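Local coordinates for unknown conserved protein BH2331 (PDB 1VL5) that is probably an S-adenosylmethionine-dependent methyltransferase whose substrate is unknown, at residues M203-T206 / T207-Q211; I230-D234 / G235-S239. All coordinates share one frame; numbering follows the deposited sequence.

Both contacts are local, and they come in series along the chain: interaction 1 (203-211) starts helix 207-218, and interaction 2 (230-239) closes the hairpin of strands 231-233 and 236-250. Their centres lie about 15 Å apart, 23 and 27 Å from the centre of the chain and on the same side of it. They touch through Arg236, whose side chain packs on Lys210 and Gln211, and Glu197 of helix 196-202 pairs with both Lys210 and Arg236. Strand 236-250 runs on into the mixed sheet, alongside strands 134-142 and 183-195, so this outlying group of helices and hairpin is tied to the probable Rossmann-like methyltransferase core.

Interaction 1 of 2, residues M203-T206 / T207-Q211; sequences MNVT and TEKKQ
Thr206 caps the first turn of helix 207-218 by accepting the backbone N-H of Lys209 on its side-chain oxygen, OG1 lying 2.9 Å from Lys209 N with an N-H...O angle of 157°. The hydroxyl can reach that amide because chi1 of 61° sets OG1 between the backbone N and the carbonyl carbon, which suits threonine to an N-cap. One residue further on, the main chain continues the pattern: Lys210 N donates to Thr206 O at 2.9 Å, the first i+4 bond of the helix.

Beside the cap, Val205 covers the turn with hydrocarbon. Its CG1, anti to the backbone N (chi1 -178°), lies against Lys209, 3.4 Å from Lys209 CG, closer than carbons normally pack. The same methyl meets Lys210 CG at 3.5 Å, so one branch is wedged between two lysine stems, while the valine side chain also packs on Cys200 of the preceding helix.

Lys210 can be followed outward. Its CB lies 3.6 Å from Thr206 O; CG comes closer to that oxygen, at 3.2 Å, and also touches the valine methyl. CD and CE then run past the carbonyl oxygens of Val205 and Thr206, CE 3.9 Å from Thr206 O, with the bend at chi3 turning the chain along them. NZ finally forms salt bridges with Asp201 and Glu197 of helix 196-202. A long, flexible lysine fits here because its methylene stem packs beside Val205 while its ammonium reaches the acids of the other helix.

Just upstream, Asn204, at positive phi, is the C-prime residue of the Schellman motif ending helix 196-202, so one helix stops and the next begins within a few residues. The Thr206 bonds satisfy two amides of the first turn, and the Lys210 pairs cross-brace the two helices.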
HETATM    1  N   MSE A 203      -9.227  -1.799  13.247  1.00 32.30           N
HETATM    2  CA  MSE A 203      -8.152  -2.536  13.917  1.00 33.14           C
HETATM    3  C   MSE A 203      -8.554  -3.083  15.274  1.00 33.28           C
HETATM    4  O   MSE A 203      -7.684  -3.519  16.012  1.00 35.76           O
HETATM    5  CB  MSE A 203      -6.894  -1.676  14.102  1.00 33.43           C
HETATM    6  CG  MSE A 203      -6.087  -1.469  12.855  1.00 39.35           C
HETATM    7 SE   MSE A 203      -5.560  -3.150  12.011  1.00 50.69          SE
HETATM    8  CE  MSE A 203      -4.934  -4.186  13.618  1.00 57.61           C
ATOM      9  N   ASN A 204      -9.834  -3.067  15.622  1.00 32.13           N
ATOM     10  CA  ASN A 204     -10.282  -3.579  16.934  1.00 34.14           C
ATOM     11  C   ASN A 204      -9.511  -2.959  18.116  1.00 33.47           C
ATOM     12  O   ASN A 204      -9.186  -3.618  19.094  1.00 33.46           O
ATOM     13  CB  ASN A 204     -10.191  -5.100  16.964  1.00 33.59           C
ATOM     14  CG  ASN A 204     -11.147  -5.748  15.985  1.00 40.48           C
ATOM     15  OD1 ASN A 204     -12.334  -5.426  15.960  1.00 42.26           O
ATOM     16  ND2 ASN A 204     -10.632  -6.649  15.157  1.00 49.81           N
ATOM     17  N   VAL A 205      -9.279  -1.662  18.035  1.00 31.64           N
ATOM     18  CA  VAL A 205      -8.597  -0.937  19.112  1.00 33.19           C
ATOM     19  C   VAL A 205      -9.539  -0.864  20.302  1.00 34.48           C
ATOM     20  O   VAL A 205     -10.742  -0.707  20.102  1.00 36.57           O
ATOM     21  CB  VAL A 205      -8.230   0.493  18.662  1.00 32.70           C
ATOM     22  CG1 VAL A 205      -7.465   1.232  19.762  1.00 35.27           C
ATOM     23  CG2 VAL A 205      -7.408   0.462  17.367  1.00 33.40           C
ATOM     24  N   THR A 206      -9.006  -0.963  21.524  1.00 32.15           N
ATOM     25  CA  THR A 206      -9.835  -0.924  22.720  1.00 32.95           C
ATOM     26  C   THR A 206     -10.393   0.456  22.927  1.00 30.97           C
ATOM     27  O   THR A 206      -9.794   1.432  22.531  1.00 29.03           O
ATOM     28  CB  THR A 206      -9.062  -1.301  24.035  1.00 34.40           C
ATOM     29  OG1 THR A 206      -7.994  -0.370  24.255  1.00 28.94           O
ATOM     30  CG2 THR A 206      -8.487  -2.686  23.972  1.00 34.75           C
ATOM     31  N   THR A 207     -11.516   0.547  23.615  1.00 30.19           N
ATOM     32  CA  THR A 207     -12.063   1.868  23.933  1.00 32.73           C
ATOM     33  C   THR A 207     -11.017   2.729  24.713  1.00 32.11           C
ATOM     34  O   THR A 207     -10.893   3.931  24.499  1.00 30.19           O
ATOM     35  CB  THR A 207     -13.457   1.793  24.666  1.00 33.28           C
ATOM     36  OG1 THR A 207     -13.301   1.963  26.064  1.00 36.16           O
ATOM     37  CG2 THR A 207     -14.192   0.469  24.405  1.00 31.05           C
ATOM     38  N   GLU A 208     -10.248   2.091  25.597  1.00 34.71           N
ATOM     39  CA  GLU A 208      -9.212   2.794  26.355  1.00 35.34           C
ATOM     40  C   GLU A 208      -8.092   3.312  25.478  1.00 31.14           C
ATOM     41  O   GLU A 208      -7.628   4.448  25.661  1.00 29.85           O
ATOM     42  CB  GLU A 208      -8.603   1.892  27.443  1.00 37.58           C
ATOM     43  CG  GLU A 208      -9.267   2.033  28.793  1.00 42.37           C
ATOM     44  CD  GLU A 208      -8.741   1.017  29.803  1.00 45.48           C
ATOM     45  OE1 GLU A 208      -8.722  -0.193  29.463  1.00 58.79           O
ATOM     46  OE2 GLU A 208      -8.357   1.436  30.925  1.00 56.01           O
ATOM     47  N   LYS A 209      -7.623   2.472  24.568  1.00 28.23           N
ATOM     48  CA  LYS A 209      -6.568   2.859  23.664  1.00 30.91           C
ATOM     49  C   LYS A 209      -7.053   3.981  22.719  1.00 31.37           C
ATOM     50  O   LYS A 209      -6.293   4.894  22.365  1.00 31.27           O
ATOM     51  CB  LYS A 209      -6.080   1.632  22.907  1.00 34.36           C
ATOM     52  CG  LYS A 209      -4.954   1.891  21.888  1.00 44.46           C
ATOM     53  CD  LYS A 209      -3.706   2.413  22.598  1.00 52.34           C
ATOM     54  CE  LYS A 209      -2.466   2.320  21.778  1.00 44.50           C
ATOM     55  NZ  LYS A 209      -2.055   0.949  21.411  1.00 41.23           N
ATOM     56  N   LYS A 210      -8.333   3.932  22.334  1.00 29.14           N
ATOM     57  CA  LYS A 210      -8.878   4.968  21.462  1.00 28.40           C
ATOM     58  C   LYS A 210      -8.908   6.288  22.215  1.00 28.60           C
ATOM     59  O   LYS A 210      -8.638   7.335  21.637  1.00 30.21           O
ATOM     60  CB  LYS A 210     -10.278   4.609  20.899  1.00 25.07           C
ATOM     61  CG  LYS A 210     -10.289   3.355  19.986  1.00 28.31           C
ATOM     62  CD  LYS A 210     -11.710   3.056  19.339  1.00 25.79           C
ATOM     63  CE  LYS A 210     -12.717   2.727  20.355  1.00 28.46           C
ATOM     64  NZ  LYS A 210     -14.008   2.284  19.730  1.00 31.03           N
ATOM     65  N   GLN A 211      -9.219   6.243  23.502  1.00 28.37           N
ATOM     66  CA  GLN A 211      -9.245   7.466  24.294  1.00 28.35           C
ATOM     67  C   GLN A 211      -7.826   8.040  24.428  1.00 29.41           C
ATOM     68  O   GLN A 211      -7.598   9.259  24.401  1.00 29.05           O
ATOM     69  CB  GLN A 211      -9.770   7.162  25.707  1.00 30.78           C
ATOM     70  CG  GLN A 211      -9.938   8.408  26.575  1.00 28.16           C
ATOM     71  CD  GLN A 211     -11.025   9.292  25.996  1.00 37.83           C
ATOM     72  OE1 GLN A 211     -12.182   8.871  25.902  1.00 36.69           O
ATOM     73  NE2 GLN A 211     -10.670  10.507  25.600  1.00 43.28           N
TER

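Interaction 2 of 2, residues I230-D234 / G235-S239; sequences IVVED and GRVYS
Val231 O takes two amide donors from the facing strand, Tyr238 N at 2.8 Å and, weakly, Ser239 N at 3.4 Å. This is a classic beta bulge, in which Tyr238 and Ser239 together face Val231. Val231 N donates in turn, in a nearly straight bond, to Ser239 O (3.0 Å, 173°).

The close-packed part lies at this end: Val231 CG2 sits 3.3 Å from Ser239 OG, where a small serine leaves room for the branched valine. On the face bearing Val232 and Val237, the methyls meet more distantly, CG2 to CG2 4.5 Å, but Val237 is buried against Ile217 of helix 207-218.

Towards solvent the contact is looser. Tyr238 CG, anti to the backbone N (chi1 172°), carries the ring alongside Glu233, whose carboxylate stacks over one face, planes 1° apart; Glu233 OE2 lies 3.9 Å from Tyr238 CG, offset toward the rim. Asp234 and Gly235 are central in the type I' turn, whose ends exchange bonds, Arg236 N to Glu233 O and Glu233 N to Arg236 O; Gly235 has no room for a CB.

Arg236 extends away to a salt bridge with Glu197. Backbone bonds thus fix the hairpin's register, while the carboxylate, negative over an electron-rich face, probably contributes mostly dispersion.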
ATOM      1  N   ILE A 230      -7.374  18.238  11.475  1.00 25.90           N
ATOM      2  CA  ILE A 230      -7.935  17.512  12.619  1.00 27.73           C
ATOM      3  C   ILE A 230      -9.260  18.180  13.025  1.00 29.17           C
ATOM      4  O   ILE A 230      -9.309  19.403  13.191  1.00 27.77           O
ATOM      5  CB  ILE A 230      -6.916  17.471  13.772  1.00 30.07           C
ATOM      6  CG1 ILE A 230      -5.674  16.682  13.344  1.00 33.15           C
ATOM      7  CG2 ILE A 230      -7.487  16.839  15.011  1.00 31.66           C
ATOM      8  CD1 ILE A 230      -4.498  16.796  14.287  1.00 30.80           C
ATOM      9  N   VAL A 231     -10.321  17.376  13.144  1.00 28.21           N
ATOM     10  CA  VAL A 231     -11.608  17.818  13.716  1.00 26.50           C
ATOM     11  C   VAL A 231     -11.767  17.157  15.075  1.00 28.48           C
ATOM     12  O   VAL A 231     -11.641  15.947  15.161  1.00 28.31           O
ATOM     13  CB  VAL A 231     -12.820  17.439  12.814  1.00 25.19           C
ATOM     14  CG1 VAL A 231     -14.150  17.865  13.423  1.00 25.96           C
ATOM     15  CG2 VAL A 231     -12.648  18.023  11.416  1.00 28.99           C
ATOM     16  N   VAL A 232     -11.938  17.966  16.123  1.00 27.96           N
ATOM     17  CA  VAL A 232     -12.314  17.496  17.481  1.00 25.47           C
ATOM     18  C   VAL A 232     -13.784  17.857  17.741  1.00 28.13           C
ATOM     19  O   VAL A 232     -14.218  19.024  17.562  1.00 27.41           O
ATOM     20  CB  VAL A 232     -11.404  18.133  18.548  1.00 29.01           C
ATOM     21  CG1 VAL A 232     -11.940  17.880  19.985  1.00 28.89           C
ATOM     22  CG2 VAL A 232     -10.001  17.620  18.419  1.00 27.38           C
ATOM     23  N   GLU A 233     -14.585  16.849  18.091  1.00 30.81           N
ATOM     24  CA  GLU A 233     -15.974  17.065  18.548  1.00 31.70           C
ATOM     25  C   GLU A 233     -16.135  16.584  19.990  1.00 32.71           C
ATOM     26  O   GLU A 233     -15.833  15.406  20.324  1.00 26.83           O
ATOM     27  CB  GLU A 233     -17.029  16.342  17.703  1.00 31.65           C
ATOM     28  CG  GLU A 233     -17.140  16.846  16.330  1.00 42.25           C
ATOM     29  CD  GLU A 233     -18.225  16.121  15.532  1.00 40.33           C
ATOM     30  OE1 GLU A 233     -18.943  15.269  16.147  1.00 46.51           O
ATOM     31  OE2 GLU A 233     -18.306  16.415  14.297  1.00 47.42           O
ATOM     32  N   ASP A 234     -16.558  17.540  20.828  1.00 31.53           N
ATOM     33  CA  ASP A 234     -16.816  17.332  22.220  1.00 31.64           C
ATOM     34  C   ASP A 234     -15.609  16.729  22.939  1.00 31.61           C
ATOM     35  O   ASP A 234     -15.740  15.947  23.848  1.00 31.83           O
ATOM     36  CB  ASP A 234     -18.054  16.451  22.379  1.00 32.22           C
ATOM     37  CG  ASP A 234     -19.299  16.998  21.629  1.00 36.48           C
ATOM     38  OD1 ASP A 234     -19.286  18.093  20.990  1.00 39.31           O
ATOM     39  OD2 ASP A 234     -20.303  16.270  21.657  1.00 47.96           O
ATOM     40  N   GLY A 235     -14.409  17.120  22.532  1.00 33.40           N
ATOM     41  CA  GLY A 235     -13.217  16.658  23.207  1.00 32.47           C
ATOM     42  C   GLY A 235     -12.614  15.372  22.657  1.00 31.29           C
ATOM     43  O   GLY A 235     -11.584  14.909  23.158  1.00 35.77           O
ATOM     44  N   ARG A 236     -13.209  14.822  21.609  1.00 22.72           N
ATOM     45  CA  ARG A 236     -12.659  13.630  20.984  1.00 23.76           C
ATOM     46  C   ARG A 236     -12.321  13.901  19.541  1.00 21.90           C
ATOM     47  O   ARG A 236     -13.057  14.630  18.857  1.00 23.01           O
ATOM     48  CB  ARG A 236     -13.694  12.556  21.107  1.00 26.66           C
ATOM     49  CG  ARG A 236     -13.167  11.219  20.873  1.00 37.55           C
ATOM     50  CD  ARG A 236     -14.271  10.238  21.169  1.00 43.70           C
ATOM     51  NE  ARG A 236     -13.824   8.887  20.893  1.00 47.04           N
ATOM     52  CZ  ARG A 236     -13.213   8.100  21.770  1.00 44.02           C
ATOM     53  NH1 ARG A 236     -12.955   8.526  22.999  1.00 44.50           N
ATOM     54  NH2 ARG A 236     -12.852   6.873  21.398  1.00 39.94           N
ATOM     55  N   VAL A 237     -11.223  13.330  19.064  1.00 23.85           N
ATOM     56  CA  VAL A 237     -10.877  13.420  17.643  1.00 24.91           C
ATOM     57  C   VAL A 237     -11.961  12.712  16.831  1.00 24.91           C
ATOM     58  O   VAL A 237     -12.216  11.547  17.074  1.00 23.26           O
ATOM     59  CB  VAL A 237      -9.537  12.777  17.331  1.00 25.88           C
ATOM     60  CG1 VAL A 237      -9.257  12.807  15.826  1.00 20.78           C
ATOM     61  CG2 VAL A 237      -8.419  13.457  18.093  1.00 22.40           C
ATOM     62  N   TYR A 238     -12.561  13.435  15.866  1.00 23.76           N
ATOM     63  CA  TYR A 238     -13.615  12.932  15.007  1.00 23.66           C
ATOM     64  C   TYR A 238     -13.045  12.457  13.675  1.00 25.58           C
ATOM     65  O   TYR A 238     -13.359  11.347  13.248  1.00 21.66           O
ATOM     66  CB  TYR A 238     -14.735  13.984  14.814  1.00 25.74           C
ATOM     67  CG  TYR A 238     -15.701  13.514  13.777  1.00 28.04           C
ATOM     68  CD1 TYR A 238     -16.657  12.570  14.083  1.00 29.15           C
ATOM     69  CD2 TYR A 238     -15.626  13.958  12.474  1.00 28.11           C
ATOM     70  CE1 TYR A 238     -17.504  12.067  13.113  1.00 28.90           C
ATOM     71  CE2 TYR A 238     -16.501  13.471  11.494  1.00 29.67           C
ATOM     72  CZ  TYR A 238     -17.422  12.516  11.824  1.00 35.70           C
ATOM     73  OH  TYR A 238     -18.281  11.985  10.874  1.00 36.46           O
ATOM     74  N   SER A 239     -12.172  13.278  13.044  1.00 24.06           N
ATOM     75  CA  SER A 239     -11.534  12.945  11.729  1.00 22.08           C
ATOM     76  C   SER A 239     -10.152  13.602  11.586  1.00 24.73           C
ATOM     77  O   SER A 239      -9.838  14.541  12.270  1.00 21.71           O
ATOM     78  CB  SER A 239     -12.391  13.420  10.555  1.00 23.80           C
ATOM     79  OG  SER A 239     -12.573  14.832  10.625  1.00 25.17           O
TER